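Side-chain contact in histidine kinase (Methanosarcina mazei, PDB 3LI9), which is probably a membrane-bound sensor that autophosphorylates on histidine, the chain here being its extracellular double-Cache (PDC-fold) sensing domain: residues Y127-L130 and P131-T134. Residues are numbered along the deposited sequence; the frame is centred on the assembly and turned at random.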
ATOM      1  N   TYR A 127       5.493  -6.545  -7.414  1.00 26.81           N
ATOM      2  CA  TYR A 127       5.880  -6.701  -6.012  1.00 24.49           C
ATOM      3  C   TYR A 127       7.279  -7.329  -5.905  1.00 24.39           C
ATOM      4  O   TYR A 127       7.995  -7.139  -4.881  1.00 22.62           O
ATOM      5  CB  TYR A 127       4.861  -7.566  -5.263  1.00 24.74           C
ATOM      6  CG  TYR A 127       4.927  -9.085  -5.562  1.00 24.24           C
ATOM      7  CD1 TYR A 127       5.598  -9.937  -4.742  1.00 21.36           C
ATOM      8  CD2 TYR A 127       4.241  -9.644  -6.653  1.00 25.79           C
ATOM      9  CE1 TYR A 127       5.627 -11.267  -4.970  1.00 21.14           C
ATOM     10  CE2 TYR A 127       4.260 -11.022  -6.894  1.00 26.14           C
ATOM     11  CZ  TYR A 127       4.963 -11.826  -6.050  1.00 19.77           C
ATOM     12  OH  TYR A 127       4.993 -13.184  -6.249  1.00 19.71           O
ATOM     13  N   TYR A 128       7.641  -8.131  -6.904  1.00 22.62           N
ATOM     14  CA  TYR A 128       8.975  -8.798  -6.904  1.00 23.53           C
ATOM     15  C   TYR A 128       9.890  -8.107  -7.865  1.00 24.58           C
ATOM     16  O   TYR A 128      11.036  -7.869  -7.538  1.00 25.40           O
ATOM     17  CB  TYR A 128       8.862 -10.282  -7.318  1.00 22.43           C
ATOM     18  CG  TYR A 128      10.108 -11.132  -7.132  1.00 21.90           C
ATOM     19  CD1 TYR A 128      10.170 -12.069  -6.101  1.00 20.27           C
ATOM     20  CD2 TYR A 128      11.155 -11.096  -8.031  1.00 20.43           C
ATOM     21  CE1 TYR A 128      11.266 -12.902  -5.932  1.00 20.64           C
ATOM     22  CE2 TYR A 128      12.273 -11.886  -7.860  1.00 22.77           C
ATOM     23  CZ  TYR A 128      12.328 -12.801  -6.841  1.00 20.47           C
ATOM     24  OH  TYR A 128      13.408 -13.651  -6.704  1.00 17.78           O
ATOM     25  N   GLN A 129       9.383  -7.790  -9.068  1.00 25.65           N
ATOM     26  CA  GLN A 129      10.261  -7.233 -10.119  1.00 27.74           C
ATOM     27  C   GLN A 129      10.717  -5.801  -9.804  1.00 27.54           C
ATOM     28  O   GLN A 129      11.824  -5.408 -10.163  1.00 27.86           O
ATOM     29  CB  GLN A 129       9.588  -7.265 -11.498  1.00 26.31           C
ATOM     30  CG  GLN A 129       9.370  -8.698 -12.057  1.00 27.71           C
ATOM     31  CD  GLN A 129      10.668  -9.477 -12.176  1.00 33.20           C
ATOM     32  OE1 GLN A 129      11.598  -9.007 -12.769  1.00 35.04           O
ATOM     33  NE2 GLN A 129      10.720 -10.680 -11.621  1.00 30.71           N
ATOM     34  N   LEU A 130       9.906  -5.016  -9.118  1.00 27.72           N
ATOM     35  CA  LEU A 130      10.391  -3.644  -8.850  1.00 28.63           C
ATOM     36  C   LEU A 130      11.560  -3.632  -7.865  1.00 27.74           C
ATOM     37  O   LEU A 130      12.573  -2.973  -8.112  1.00 29.07           O
ATOM     38  CB  LEU A 130       9.286  -2.687  -8.391  1.00 30.25           C
ATOM     39  CG  LEU A 130       8.300  -2.142  -9.433  1.00 35.25           C
ATOM     40  CD1 LEU A 130       7.330  -1.149  -8.741  1.00 36.98           C
ATOM     41  CD2 LEU A 130       9.056  -1.483 -10.609  1.00 37.00           C
ATOM     42  N   PRO A 131      11.451  -4.347  -6.733  1.00 26.19           N
ATOM     43  CA  PRO A 131      12.656  -4.400  -5.903  1.00 25.52           C
ATOM     44  C   PRO A 131      13.856  -5.006  -6.599  1.00 24.73           C
ATOM     45  O   PRO A 131      14.992  -4.604  -6.315  1.00 25.40           O
ATOM     46  CB  PRO A 131      12.255  -5.331  -4.748  1.00 26.43           C
ATOM     47  CG  PRO A 131      10.785  -5.116  -4.610  1.00 25.51           C
ATOM     48  CD  PRO A 131      10.260  -4.835  -6.018  1.00 26.15           C
ATOM     49  N   LYS A 132      13.644  -6.018  -7.425  1.00 25.53           N
ATOM     50  CA  LYS A 132      14.759  -6.647  -8.142  1.00 26.88           C
ATOM     51  C   LYS A 132      15.517  -5.673  -9.073  1.00 30.43           C
ATOM     52  O   LYS A 132      16.750  -5.676  -9.107  1.00 32.24           O
ATOM     53  CB  LYS A 132      14.286  -7.804  -8.985  1.00 27.00           C
ATOM     54  CG  LYS A 132      15.405  -8.561  -9.671  1.00 26.01           C
ATOM     55  CD  LYS A 132      14.892  -9.773 -10.409  1.00 30.58           C
ATOM     56  CE  LYS A 132      16.109 -10.359 -11.143  1.00 31.68           C
ATOM     57  NZ  LYS A 132      15.963 -11.752 -11.521  1.00 33.26           N
ATOM     58  N   THR A 133      14.784  -4.843  -9.805  1.00 31.73           N
ATOM     59  CA  THR A 133      15.421  -3.993 -10.830  1.00 33.91           C
ATOM     60  C   THR A 133      15.865  -2.664 -10.234  1.00 34.05           C
ATOM     61  O   THR A 133      16.833  -2.060 -10.695  1.00 35.33           O
ATOM     62  CB  THR A 133      14.481  -3.817 -12.051  1.00 34.17           C
ATOM     63  OG1 THR A 133      13.264  -3.192 -11.629  1.00 35.45           O
ATOM     64  CG2 THR A 133      14.137  -5.152 -12.677  1.00 35.78           C
ATOM     65  N   THR A 134      15.185  -2.206  -9.183  1.00 33.61           N
ATOM     66  CA  THR A 134      15.543  -0.943  -8.576  1.00 32.92           C
ATOM     67  C   THR A 134      16.471  -1.070  -7.366  1.00 32.06           C
ATOM     68  O   THR A 134      17.134  -0.095  -6.985  1.00 30.97           O
ATOM     69  CB  THR A 134      14.321  -0.101  -8.144  1.00 34.74           C
ATOM     70  OG1 THR A 134      13.687  -0.704  -7.009  1.00 34.03           O
ATOM     71  CG2 THR A 134      13.308   0.122  -9.302  1.00 34.57           C
TER
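Thr-133 and Thr-134 both turn their hydroxyls back onto the helix that carries them, each gripping the carbonyl its own backbone N already uses. Gln-129 O takes Thr-133 N at 3.0 Å and Thr-133 OG1, and the two donors arrive from opposite faces of the carbonyl plane. Leu-130 O receives Thr-134 N almost in line with its C=O, while Thr-134 OG1, 2.8 Å from that oxygen, sits well above the plane. With chi1 at 71°, OG1 of Thr-134 lies between its own N and carbonyl carbon, which swings it back over this turn; it is also hydrogen-bonded to Lys-136 N just past the helix.

The i-to-i+4 bond before these runs from Lys-132 N to Tyr-128 O, 3.2 Å. Pro-131 has no N-H to offer Tyr-127 O; its ring carbon CD lies 3.4 Å from that oxygen instead, and the helix kinks here. Helix 126-134 packs against adjacent antiparallel strands 148-159 and 162-172 of the larger sheet of this PDC-fold (Cache) domain, Pro-131 touching Asp-154 and Ile-166. With an alanine here the ring carbons are gone, which would probably open a gap against those two residues.

Lys-132, fully extended, runs beside Gln-129. Lys-132 CD reaches the edge of the Tyr-128 ring, 4.2 Å from Tyr-128 CE2. Lys-132 NZ forms a salt bridge with Glu-80 OE1, and Tyr-128 OH a hydrogen bond with Glu-80 OE2, whereas Gln-129 NE2 bonds to Tyr-122 O.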